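Local coordinates for hypothetical protein SMU.848 (Streptococcus mutans, PDB 2G0I) that probably acts as a cysteine protease of the Prp family, whose members are linked to ribosome biogenesis, and can bind calcium, at residues A38-R43 with A140-Q145; S49-G54 with G98-I103; A68-L73 with L125-L130. All coordinates share one frame; numbering follows the deposited sequence.

Contact 1: residues A38-R43 with A140-Q145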
ATOM      1  N   ALA B  38     -10.538  10.783   5.129  1.00 13.90           N
ATOM      2  CA  ALA B  38     -10.286  10.667   3.713  1.00 12.90           C
ATOM      3  C   ALA B  38     -11.581  10.915   2.907  1.00 15.17           C
ATOM      4  O   ALA B  38     -12.637  10.370   3.261  1.00 16.02           O
ATOM      5  CB  ALA B  38      -9.752   9.292   3.414  1.00 13.25           C
ATOM      6  N   THR B  39     -11.484  11.699   1.825  1.00 13.05           N
ATOM      7  CA  THR B  39     -12.638  12.022   0.957  1.00 12.64           C
ATOM      8  C   THR B  39     -12.232  11.713  -0.462  1.00 12.54           C
ATOM      9  O   THR B  39     -11.295  12.346  -1.005  1.00 11.12           O
ATOM     10  CB  THR B  39     -13.049  13.526   1.099  1.00 13.46           C
ATOM     11  OG1 THR B  39     -13.327  13.812   2.469  1.00 14.18           O
ATOM     12  CG2 THR B  39     -14.248  13.912   0.206  1.00 15.81           C
ATOM     13  N   PHE B  40     -12.873  10.692  -1.022  1.00 11.28           N
ATOM     14  CA  PHE B  40     -12.646  10.284  -2.417  1.00 10.50           C
ATOM     15  C   PHE B  40     -13.749  10.870  -3.284  1.00 12.97           C
ATOM     16  O   PHE B  40     -14.938  10.834  -2.932  1.00 12.27           O
ATOM     17  CB  PHE B  40     -12.692   8.762  -2.530  1.00 11.49           C
ATOM     18  CG  PHE B  40     -11.584   8.055  -1.765  1.00 12.62           C
ATOM     19  CD1 PHE B  40     -10.459   7.566  -2.459  1.00 14.81           C
ATOM     20  CD2 PHE B  40     -11.691   7.818  -0.396  1.00 13.53           C
ATOM     21  CE1 PHE B  40      -9.425   6.909  -1.801  1.00 14.39           C
ATOM     22  CE2 PHE B  40     -10.641   7.128   0.291  1.00 15.48           C
ATOM     23  CZ  PHE B  40      -9.505   6.663  -0.446  1.00 13.47           C
ATOM     24  N   ILE B  41     -13.363  11.357  -4.448  1.00 14.05           N
ATOM     25  CA  ILE B  41     -14.353  11.734  -5.436  1.00 13.51           C
ATOM     26  C   ILE B  41     -14.241  10.833  -6.652  1.00 15.60           C
ATOM     27  O   ILE B  41     -13.167  10.764  -7.278  1.00 12.03           O
ATOM     28  CB  ILE B  41     -14.212  13.201  -5.821  1.00 15.76           C
ATOM     29  CG1 ILE B  41     -14.450  14.068  -4.590  1.00 15.37           C
ATOM     30  CG2 ILE B  41     -15.188  13.555  -7.038  1.00 13.96           C
ATOM     31  CD1 ILE B  41     -14.154  15.490  -4.821  1.00 17.25           C
ATOM     32  N   ARG B  42     -15.363  10.187  -6.990  1.00 14.77           N
ATOM     33  CA  ARG B  42     -15.528   9.406  -8.205  1.00 15.89           C
ATOM     34  C   ARG B  42     -16.442  10.234  -9.149  1.00 16.78           C
ATOM     35  O   ARG B  42     -17.463  10.792  -8.708  1.00 17.76           O
ATOM     36  CB  ARG B  42     -16.193   8.071  -7.869  1.00 16.03           C
ATOM     37  CG  ARG B  42     -16.146   7.052  -8.998  1.00 16.36           C
ATOM     38  CD  ARG B  42     -16.801   5.711  -8.593  1.00 18.87           C
ATOM     39  NE  ARG B  42     -16.111   5.007  -7.500  1.00 19.47           N
ATOM     40  CZ  ARG B  42     -15.104   4.146  -7.663  1.00 18.97           C
ATOM     41  NH1 ARG B  42     -14.660   3.860  -8.882  1.00 20.08           N
ATOM     42  NH2 ARG B  42     -14.562   3.540  -6.614  1.00 18.76           N
ATOM     43  N   ARG B  43     -16.063  10.339 -10.419  1.00 18.47           N
ATOM     44  CA  ARG B  43     -16.875  11.051 -11.425  1.00 18.45           C
ATOM     45  C   ARG B  43     -17.000  10.151 -12.653  1.00 19.23           C
ATOM     46  O   ARG B  43     -15.996   9.715 -13.229  1.00 17.27           O
ATOM     47  CB  ARG B  43     -16.221  12.380 -11.849  1.00 20.69           C
ATOM     48  CG  ARG B  43     -15.924  13.367 -10.714  1.00 22.17           C
ATOM     49  CD  ARG B  43     -15.711  14.866 -11.195  1.00 22.24           C
ATOM     50  NE  ARG B  43     -15.471  15.729 -10.026  1.00 23.05           N
ATOM     51  CZ  ARG B  43     -14.273  15.897  -9.441  1.00 25.35           C
ATOM     52  NH1 ARG B  43     -13.183  15.287  -9.921  1.00 22.30           N
ATOM     53  NH2 ARG B  43     -14.159  16.687  -8.378  1.00 26.23           N
ATOM     54  N   ALA B 140     -13.931   7.553   6.334  1.00 14.90           N
ATOM     55  CA  ALA B 140     -13.843   7.734   4.883  1.00 15.42           C
ATOM     56  C   ALA B 140     -15.170   8.264   4.345  1.00 15.96           C
ATOM     57  O   ALA B 140     -16.237   7.855   4.832  1.00 15.23           O
ATOM     58  CB  ALA B 140     -13.464   6.386   4.195  1.00 15.92           C
ATOM     59  N   LYS B 141     -15.101   9.176   3.366  1.00 14.20           N
ATOM     60  CA  LYS B 141     -16.248   9.578   2.557  1.00 13.73           C
ATOM     61  C   LYS B 141     -15.918   9.256   1.120  1.00 14.59           C
ATOM     62  O   LYS B 141     -14.837   9.637   0.646  1.00 12.19           O
ATOM     63  CB  LYS B 141     -16.505  11.087   2.662  1.00 14.57           C
ATOM     64  CG  LYS B 141     -16.805  11.583   4.067  1.00 15.48           C
ATOM     65  CD  LYS B 141     -17.439  12.974   4.092  1.00 18.25           C
ATOM     66  CE  LYS B 141     -16.504  14.059   3.611  1.00 22.24           C
ATOM     67  NZ  LYS B 141     -17.292  15.294   3.413  1.00 27.25           N
ATOM     68  N   ILE B 142     -16.802   8.535   0.434  1.00 12.77           N
ATOM     69  CA  ILE B 142     -16.693   8.344  -1.026  1.00 18.59           C
ATOM     70  C   ILE B 142     -17.862   9.131  -1.605  1.00 20.50           C
ATOM     71  O   ILE B 142     -19.010   8.941  -1.181  1.00 18.83           O
ATOM     72  CB  ILE B 142     -16.895   6.877  -1.478  1.00 21.73           C
ATOM     73  CG1 ILE B 142     -16.223   5.856  -0.539  1.00 25.28           C
ATOM     74  CG2 ILE B 142     -16.513   6.699  -2.954  1.00 24.42           C
ATOM     75  CD1 ILE B 142     -14.805   6.192  -0.019  1.00 27.54           C
HETATM   76  N   MSE B 143     -17.578  10.004  -2.568  1.00 21.18           N
HETATM   77  CA  MSE B 143     -18.587  10.844  -3.136  1.00 27.36           C
HETATM   78  C   MSE B 143     -18.646  10.618  -4.618  1.00 26.82           C
HETATM   79  O   MSE B 143     -17.634  10.675  -5.291  1.00 23.52           O
HETATM   80  CB  MSE B 143     -18.243  12.256  -2.803  1.00 30.29           C
HETATM   81  CG  MSE B 143     -17.719  12.315  -1.386  1.00 34.39           C
HETATM   82 SE   MSE B 143     -18.091  13.989  -0.706  1.00 41.26          SE
HETATM   83  CE  MSE B 143     -20.074  13.991  -0.879  1.00 40.71           C
ATOM     84  N   THR B 144     -19.831  10.278  -5.114  1.00 30.06           N
ATOM     85  CA  THR B 144     -20.000  10.077  -6.540  1.00 34.61           C
ATOM     86  C   THR B 144     -20.797  11.286  -6.960  1.00 38.79           C
ATOM     87  O   THR B 144     -22.017  11.320  -6.811  1.00 39.70           O
ATOM     88  CB  THR B 144     -20.703   8.740  -6.888  1.00 34.71           C
ATOM     89  OG1 THR B 144     -21.997   8.714  -6.286  1.00 35.51           O
ATOM     90  CG2 THR B 144     -19.894   7.530  -6.373  1.00 33.99           C
ATOM     91  N   GLN B 145     -20.060  12.310  -7.394  1.00 42.88           N
ATOM     92  CA  GLN B 145     -20.608  13.579  -7.846  1.00 45.22           C
ATOM     93  C   GLN B 145     -20.266  13.765  -9.324  1.00 46.25           C
ATOM     94  O   GLN B 145     -19.905  14.849  -9.805  1.00 46.88           O
ATOM     95  CB  GLN B 145     -20.082  14.741  -6.987  1.00 46.02           C
ATOM     96  CG  GLN B 145     -18.595  15.081  -7.169  1.00 45.83           C
ATOM     97  CD  GLN B 145     -18.111  16.137  -6.183  1.00 45.98           C
ATOM     98  OE1 GLN B 145     -17.443  17.112  -6.572  1.00 46.68           O
ATOM     99  NE2 GLN B 145     -18.439  15.951  -4.898  1.00 45.32           N
ATOM    100  OXT GLN B 145     -20.351  12.790 -10.073  1.00 46.50           O
TER
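Lys141 donates its backbone N-H to Ala38 O at 2.7 Å, the first of four good hydrogen bonds that join the parallel strands 38-43 and 140-144. Phe40 follows, giving its N-H to Lys141 O and taking one from Met143 N, and Arg42 N closes on Met143 O at 2.9 Å. Beyond that the strands begin to part: Gln145 N reaches Arg42 O only weakly, at 3.3 Å. The CA-H of Thr39 shares Lys141 O with Phe40 N, and that of Ile41 shares Met143 O with Arg42 N.

Side-chain packing differs on the two sides of the sheet. Beside helix 114-133, CD1 of Ile142 comes to 3.5 Å from Phe40 CD2, approaching the ring obliquely, while Lys141 O sits at the ring edge. On the other side, the hydroxyl oxygen OG1 of Thr39 lies against the CE methylene of Lys141 at 3.4 Å, and Thr39 CG2 meets the selenium of selenomethionine Met143 at 4.0 Å. Ile41 CG2 touches Gln145 CG at 3.7 Å and also covers one face of the Arg43 guanidinium.

The two arginines spend their charge elsewhere: Arg42 forms a salt bridge with Glu121 and Arg43 with Glu48. Strand 138-144 is outermost on this side of the chain's mixed sheet, and its cohesion with strand 36-43 rests on backbone hydrogen bonds and side-chain packing, with no salt bridge between them.

Contact 2: residues S49-G54 with G98-I103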
ATOM      1  N   SER B  49     -10.043  12.030  -7.406  1.00 12.47           N
ATOM      2  CA  SER B  49      -9.242  12.664  -6.359  1.00 12.40           C
ATOM      3  C   SER B  49      -9.440  12.059  -4.982  1.00 12.33           C
ATOM      4  O   SER B  49     -10.463  11.452  -4.687  1.00 10.66           O
ATOM      5  CB  SER B  49      -9.517  14.169  -6.291  1.00 13.43           C
ATOM      6  OG  SER B  49     -10.848  14.434  -5.843  1.00 15.69           O
ATOM      7  N   VAL B  50      -8.451  12.274  -4.123  1.00 10.92           N
ATOM      8  CA  VAL B  50      -8.596  11.915  -2.717  1.00  9.73           C
ATOM      9  C   VAL B  50      -7.927  12.995  -1.896  1.00 11.63           C
ATOM     10  O   VAL B  50      -6.837  13.492  -2.252  1.00 12.05           O
ATOM     11  CB  VAL B  50      -8.072  10.476  -2.395  1.00 11.12           C
ATOM     12  CG1 VAL B  50      -6.597  10.382  -2.725  1.00 11.19           C
ATOM     13  CG2 VAL B  50      -8.274  10.156  -0.894  1.00 11.88           C
ATOM     14  N   GLU B  51      -8.608  13.379  -0.821  1.00 12.10           N
ATOM     15  CA  GLU B  51      -8.129  14.403   0.064  1.00 14.48           C
ATOM     16  C   GLU B  51      -8.038  13.795   1.440  1.00 15.27           C
ATOM     17  O   GLU B  51      -9.008  13.197   1.888  1.00 12.75           O
ATOM     18  CB  GLU B  51      -9.071  15.606   0.012  1.00 16.07           C
ATOM     19  CG  GLU B  51      -8.749  16.682   1.034  1.00 20.98           C
ATOM     20  CD  GLU B  51      -9.747  17.852   0.997  1.00 24.86           C
ATOM     21  OE1 GLU B  51     -10.367  18.082  -0.063  1.00 27.82           O
ATOM     22  OE2 GLU B  51      -9.890  18.537   2.032  1.00 26.91           O
ATOM     23  N   LEU B  52      -6.888  13.914   2.107  1.00 11.96           N
ATOM     24  CA  LEU B  52      -6.776  13.403   3.477  1.00 16.71           C
ATOM     25  C   LEU B  52      -6.350  14.460   4.463  1.00 14.78           C
ATOM     26  O   LEU B  52      -5.500  15.276   4.148  1.00 15.22           O
ATOM     27  CB  LEU B  52      -5.795  12.242   3.563  1.00 19.04           C
ATOM     28  CG  LEU B  52      -6.168  11.020   2.723  1.00 20.87           C
ATOM     29  CD1 LEU B  52      -5.311  11.058   1.485  1.00 24.80           C
ATOM     30  CD2 LEU B  52      -5.976   9.756   3.482  1.00 23.55           C
ATOM     31  N   THR B  53      -6.903  14.405   5.674  1.00 15.27           N
ATOM     32  CA  THR B  53      -6.447  15.305   6.743  1.00 17.85           C
ATOM     33  C   THR B  53      -6.197  14.493   8.001  1.00 19.02           C
ATOM     34  O   THR B  53      -6.804  13.449   8.170  1.00 15.04           O
ATOM     35  CB  THR B  53      -7.497  16.421   7.024  1.00 18.59           C
ATOM     36  OG1 THR B  53      -8.735  15.825   7.464  1.00 16.63           O
ATOM     37  CG2 THR B  53      -7.763  17.258   5.760  1.00 18.07           C
ATOM     38  N   GLY B  54      -5.282  14.939   8.873  1.00 22.29           N
ATOM     39  CA  GLY B  54      -5.052  14.246  10.177  1.00 24.56           C
ATOM     40  C   GLY B  54      -3.930  13.204  10.256  1.00 26.61           C
ATOM     41  O   GLY B  54      -3.544  12.767  11.343  1.00 29.22           O
ATOM     42  N   GLY B  98      -2.439  19.027  11.804  1.00 38.16           N
ATOM     43  CA  GLY B  98      -2.830  17.620  11.607  1.00 35.72           C
ATOM     44  C   GLY B  98      -2.449  17.017  10.250  1.00 33.61           C
ATOM     45  O   GLY B  98      -2.458  15.801  10.065  1.00 33.07           O
ATOM     46  N   GLY B  99      -2.114  17.873   9.297  1.00 30.62           N
ATOM     47  CA  GLY B  99      -1.688  17.392   7.983  1.00 25.15           C
ATOM     48  C   GLY B  99      -2.804  17.468   6.969  1.00 22.88           C
ATOM     49  O   GLY B  99      -3.975  17.203   7.283  1.00 18.97           O
ATOM     50  N   TYR B 100      -2.415  17.796   5.739  1.00 18.31           N
ATOM     51  CA  TYR B 100      -3.307  17.842   4.590  1.00 17.26           C
ATOM     52  C   TYR B 100      -2.599  17.219   3.372  1.00 15.45           C
ATOM     53  O   TYR B 100      -1.391  17.442   3.139  1.00 13.54           O
ATOM     54  CB  TYR B 100      -3.678  19.296   4.291  1.00 16.87           C
ATOM     55  CG  TYR B 100      -4.513  19.482   3.060  1.00 17.60           C
ATOM     56  CD1 TYR B 100      -5.882  19.265   3.100  1.00 17.60           C
ATOM     57  CD2 TYR B 100      -3.929  19.832   1.834  1.00 19.16           C
ATOM     58  CE1 TYR B 100      -6.669  19.401   1.978  1.00 18.18           C
ATOM     59  CE2 TYR B 100      -4.722  19.970   0.667  1.00 20.04           C
ATOM     60  CZ  TYR B 100      -6.101  19.755   0.763  1.00 18.23           C
ATOM     61  OH  TYR B 100      -6.921  19.877  -0.337  1.00 18.83           O
HETATM   62  N   MSE B 101      -3.359  16.463   2.581  1.00 16.99           N
HETATM   63  CA  MSE B 101      -2.847  15.904   1.353  1.00 18.66           C
HETATM   64  C   MSE B 101      -3.993  15.803   0.364  1.00 16.21           C
HETATM   65  O   MSE B 101      -5.100  15.411   0.717  1.00 16.17           O
HETATM   66  CB  MSE B 101      -2.258  14.531   1.622  1.00 19.21           C
HETATM   67  CG  MSE B 101      -1.651  13.863   0.435  1.00 27.30           C
HETATM   68 SE   MSE B 101      -1.089  11.999   0.880  1.00 36.13          SE
HETATM   69  CE  MSE B 101      -0.357  12.234   2.574  1.00 31.35           C
ATOM     70  N   LYS B 102      -3.739  16.190  -0.874  1.00 14.12           N
ATOM     71  CA  LYS B 102      -4.728  15.963  -1.881  1.00 13.72           C
ATOM     72  C   LYS B 102      -4.036  15.476  -3.138  1.00 13.70           C
ATOM     73  O   LYS B 102      -3.108  16.146  -3.648  1.00 13.27           O
ATOM     74  CB  LYS B 102      -5.531  17.234  -2.132  1.00 17.08           C
ATOM     75  CG  LYS B 102      -6.611  17.000  -3.206  1.00 19.43           C
ATOM     76  CD  LYS B 102      -7.566  18.181  -3.324  1.00 21.31           C
ATOM     77  CE  LYS B 102      -8.696  17.784  -4.240  1.00 22.78           C
ATOM     78  NZ  LYS B 102      -9.718  18.830  -4.361  1.00 25.69           N
ATOM     79  N   ILE B 103      -4.452  14.303  -3.603  1.00 13.15           N
ATOM     80  CA  ILE B 103      -3.986  13.743  -4.884  1.00 15.01           C
ATOM     81  C   ILE B 103      -5.096  14.010  -5.863  1.00 15.33           C
ATOM     82  O   ILE B 103      -6.237  13.619  -5.607  1.00 16.15           O
ATOM     83  CB  ILE B 103      -3.750  12.230  -4.778  1.00 16.34           C
ATOM     84  CG1 ILE B 103      -2.711  11.975  -3.682  1.00 17.35           C
ATOM     85  CG2 ILE B 103      -3.300  11.624  -6.142  1.00 17.13           C
ATOM     86  CD1 ILE B 103      -2.841  10.600  -2.999  1.00 18.86           C
TER
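With CG anti to the backbone N in both residues (chi1 173° in Glu51, 176° in Tyr100), the carboxylate of Glu51 and the ring of Tyr100 are brought together diagonally across two antiparallel strands. Glu51 continues fully extended, which carries OE2 to the ring edge, in its plane, 3.3 Å from Tyr100 CE1; carboxylate and ring planes are turned 65° apart. The carboxylate thus meets the C-H rim of the ring, where the aromatic hydrogens carry a slight positive charge, while Glu51 CG lies 3.6 Å from the same CE1. Thr53 CG2 comes to the neighbouring part of the edge, 3.8 Å from Tyr100 CD1. Lys102, also extended, leaves its NZ 4.4 Å from Glu51 OE1, too far for a salt bridge, though the two may still feel some electrostatic attraction.

On the other side of the sheet the contacts are apolar. Val50 CG1 lies alongside Ile103 CD1 at 3.8 Å, and Leu52 CD1 more loosely faces the selenium of selenomethionine Met101.

Two hydrogen-bonded pairs hold the backbones: Val50 with Ile103, and Leu52 with Met101, where Leu52 N reaches Met101 O at 2.7 Å. A further bond, Gly54 N to Gly99 O at 3.1 Å, arrives tilted from the carbonyl plane as the strands give way to loops. Gly54, Gly98 and Gly99 all have positive phi angles, and their lack of side chains allows this change of direction. Helix 61-84 and strand 90-94 both lie between the two strands in the chain. The result is a central antiparallel pair of the mixed sheet, its Val50, Leu52, Met101 and Ile103 side turned to the helical layer, where helix 61-84 packs on the last three, as in the two-layer alpha-beta sandwich of this protein.

Contact 3: residues A68-L73 with L125-L130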
ATOM      1  N   ALA B  68       0.903   5.836  10.256  1.00 14.74           N
ATOM      2  CA  ALA B  68       1.990   5.213   9.489  1.00 14.51           C
ATOM      3  C   ALA B  68       1.405   4.357   8.353  1.00 13.37           C
ATOM      4  O   ALA B  68       1.895   4.452   7.210  1.00 10.57           O
ATOM      5  CB  ALA B  68       2.848   4.374  10.409  1.00 13.61           C
ATOM      6  N   ALA B  69       0.381   3.557   8.667  1.00 11.03           N
ATOM      7  CA  ALA B  69      -0.353   2.774   7.646  1.00 11.28           C
ATOM      8  C   ALA B  69      -0.922   3.648   6.521  1.00 14.00           C
ATOM      9  O   ALA B  69      -0.730   3.365   5.325  1.00 13.57           O
ATOM     10  CB  ALA B  69      -1.482   1.993   8.299  1.00 14.68           C
ATOM     11  N   VAL B  70      -1.614   4.716   6.907  1.00 11.81           N
ATOM     12  CA  VAL B  70      -2.169   5.668   5.899  1.00 14.79           C
ATOM     13  C   VAL B  70      -1.082   6.336   5.057  1.00 14.66           C
ATOM     14  O   VAL B  70      -1.206   6.436   3.839  1.00 15.07           O
ATOM     15  CB  VAL B  70      -3.094   6.704   6.558  1.00 15.64           C
ATOM     16  CG1 VAL B  70      -3.552   7.801   5.522  1.00 15.39           C
ATOM     17  CG2 VAL B  70      -4.282   5.993   7.222  1.00 14.74           C
ATOM     18  N   SER B  71      -0.032   6.853   5.683  1.00 14.01           N
ATOM     19  CA  SER B  71       1.041   7.483   4.904  1.00 13.12           C
ATOM     20  C   SER B  71       1.762   6.546   3.952  1.00 13.04           C
ATOM     21  O   SER B  71       2.080   6.937   2.816  1.00 11.80           O
ATOM     22  CB  SER B  71       2.038   8.219   5.805  1.00 16.43           C
ATOM     23  OG  SER B  71       1.259   9.189   6.492  1.00 22.34           O
ATOM     24  N   THR B  72       1.998   5.324   4.406  1.00 10.91           N
ATOM     25  CA  THR B  72       2.617   4.298   3.532  1.00 12.23           C
ATOM     26  C   THR B  72       1.794   4.046   2.265  1.00 10.05           C
ATOM     27  O   THR B  72       2.335   4.063   1.166  1.00 10.85           O
ATOM     28  CB  THR B  72       2.835   3.001   4.331  1.00 13.51           C
ATOM     29  OG1 THR B  72       3.664   3.321   5.470  1.00 12.28           O
ATOM     30  CG2 THR B  72       3.544   1.955   3.456  1.00 13.82           C
ATOM     31  N   LEU B  73       0.488   3.863   2.431  1.00  8.41           N
ATOM     32  CA  LEU B  73      -0.426   3.613   1.293  1.00  9.91           C
ATOM     33  C   LEU B  73      -0.497   4.838   0.395  1.00 10.27           C
ATOM     34  O   LEU B  73      -0.440   4.713  -0.845  1.00  8.22           O
ATOM     35  CB  LEU B  73      -1.840   3.274   1.797  1.00 13.01           C
ATOM     36  CG  LEU B  73      -2.017   1.881   2.426  1.00 14.79           C
ATOM     37  CD1 LEU B  73      -3.409   1.718   3.073  1.00 16.99           C
ATOM     38  CD2 LEU B  73      -1.749   0.742   1.399  1.00 16.64           C
ATOM     39  N   LEU B 125      -9.281   0.712  -1.450  1.00 12.02           N
ATOM     40  CA  LEU B 125      -9.523  -0.560  -0.732  1.00 11.73           C
ATOM     41  C   LEU B 125      -8.753  -0.550   0.599  1.00 11.38           C
ATOM     42  O   LEU B 125      -9.302  -0.892   1.641  1.00 11.53           O
ATOM     43  CB  LEU B 125      -9.112  -1.761  -1.595  1.00 13.95           C
ATOM     44  CG  LEU B 125      -9.391  -3.142  -0.961  1.00 16.05           C
ATOM     45  CD1 LEU B 125     -10.913  -3.375  -0.703  1.00 16.33           C
ATOM     46  CD2 LEU B 125      -8.835  -4.230  -1.842  1.00 12.72           C
ATOM     47  N   GLY B 126      -7.500  -0.126   0.573  1.00 10.20           N
ATOM     48  CA  GLY B 126      -6.697  -0.082   1.828  1.00 12.06           C
ATOM     49  C   GLY B 126      -7.212   0.887   2.878  1.00 13.66           C
ATOM     50  O   GLY B 126      -7.277   0.546   4.103  1.00 12.04           O
ATOM     51  N   ILE B 127      -7.558   2.108   2.444  1.00 10.46           N
ATOM     52  CA  ILE B 127      -8.144   3.107   3.352  1.00 10.53           C
ATOM     53  C   ILE B 127      -9.460   2.610   3.932  1.00 10.91           C
ATOM     54  O   ILE B 127      -9.686   2.710   5.148  1.00 14.71           O
ATOM     55  CB  ILE B 127      -8.336   4.488   2.661  1.00  9.85           C
ATOM     56  CG1 ILE B 127      -6.981   5.057   2.216  1.00 10.12           C
ATOM     57  CG2 ILE B 127      -9.088   5.496   3.580  1.00 11.07           C
ATOM     58  CD1 ILE B 127      -5.956   5.365   3.379  1.00 12.94           C
ATOM     59  N   THR B 128     -10.337   2.105   3.067  1.00 12.09           N
ATOM     60  CA  THR B 128     -11.627   1.511   3.503  1.00 15.83           C
ATOM     61  C   THR B 128     -11.409   0.363   4.519  1.00 15.73           C
ATOM     62  O   THR B 128     -12.128   0.257   5.530  1.00 16.46           O
ATOM     63  CB  THR B 128     -12.493   1.050   2.268  1.00 15.86           C
ATOM     64  OG1 THR B 128     -12.766   2.206   1.463  1.00 17.81           O
ATOM     65  CG2 THR B 128     -13.835   0.407   2.727  1.00 17.95           C
ATOM     66  N   ASN B 129     -10.414  -0.480   4.280  1.00 15.72           N
ATOM     67  CA  ASN B 129     -10.085  -1.511   5.295  1.00 19.65           C
ATOM     68  C   ASN B 129      -9.585  -0.977   6.661  1.00 19.54           C
ATOM     69  O   ASN B 129      -9.927  -1.504   7.735  1.00 19.73           O
ATOM     70  CB  ASN B 129      -9.196  -2.622   4.696  1.00 19.47           C
ATOM     71  CG  ASN B 129      -9.991  -3.560   3.788  1.00 22.61           C
ATOM     72  OD1 ASN B 129     -11.219  -3.656   3.907  1.00 23.83           O
ATOM     73  ND2 ASN B 129      -9.312  -4.254   2.887  1.00 21.73           N
ATOM     74  N   LEU B 130      -8.834   0.113   6.635  1.00 20.61           N
ATOM     75  CA  LEU B 130      -8.450   0.802   7.856  1.00 21.07           C
ATOM     76  C   LEU B 130      -9.634   1.466   8.554  1.00 21.48           C
ATOM     77  O   LEU B 130      -9.704   1.445   9.798  1.00 23.67           O
ATOM     78  CB  LEU B 130      -7.324   1.816   7.564  1.00 21.89           C
ATOM     79  CG  LEU B 130      -5.957   1.227   7.183  1.00 22.68           C
ATOM     80  CD1 LEU B 130      -5.013   2.273   6.525  1.00 21.57           C
ATOM     81  CD2 LEU B 130      -5.292   0.649   8.430  1.00 26.10           C
TER
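Leu73 and Leu130 reach toward each other from two antiparallel helices and meet tip to tip, CD1 to CD1, at 3.8 Å. The same Leu130 methyl touches Val70 CG2 at 3.9 Å, while both its methyls lie 4.0 Å from Ala69 CB, so this one side chain fits among Ala69, Val70 and Leu73. Nearer the sheet, Val70 CG1 meets Ile127 CD1 at 4.0 Å, the two side chains crossing at about a right angle.

Leu73 CD1 also rests against the backbone of the facing helix, 3.9 Å from Gly126 C. Gly126 is what makes room for it: a CB there would point toward the other helix and run into that methyl. In Ile127 the CG1 branch is anti to the carbonyl carbon, and a second turn (chi2 -63°) brings CD1 to Val70.

Further out, helices 61-84 and 114-133 form the helical layer over the sheet; their short segments here run 171° apart in direction, with axes 10.4 Å from each other. Strand 36-43 supplies the floor: Ile36 touches Val70, and Ala38 and Phe40 touch Ile127. Thr72 of the second subunit packs against Ala69 and Leu73. Within helix 61-84, Ala68 O takes two hydrogen bonds from Thr72 of the same chain, one from N and one from OG1 at 2.7 Å, reaching it from opposite faces of the carbonyl plane.

No hydrogen bond links the two segments. Methyl groups and one bare glycine backbone make the whole join, so the two helices are held to each other by the fit of buried hydrocarbon surfaces rather than by directed polar bonds.

How the contacts relate
From the N terminus, strand 36-43 enters contact 1 and turns back into strand 46-53, which begins contact 2; Thr39 O and Glu51 N are a probable hydrogen bond between them. Helix 61-84 follows and starts contact 3. Strand 100-104 then closes contact 2 before helix 114-133 closes contact 3, so those two loops cross. Strand 138-144, last in the chain, closes contact 1 around both. Contacts 1 and 2 lie in one mixed sheet and contact 3 in the helical layer over it. The layers meet where Ala38 and Phe40 touch Ile127, and where Leu52 CD2 meets Val70 CG1 at 3.7 Å.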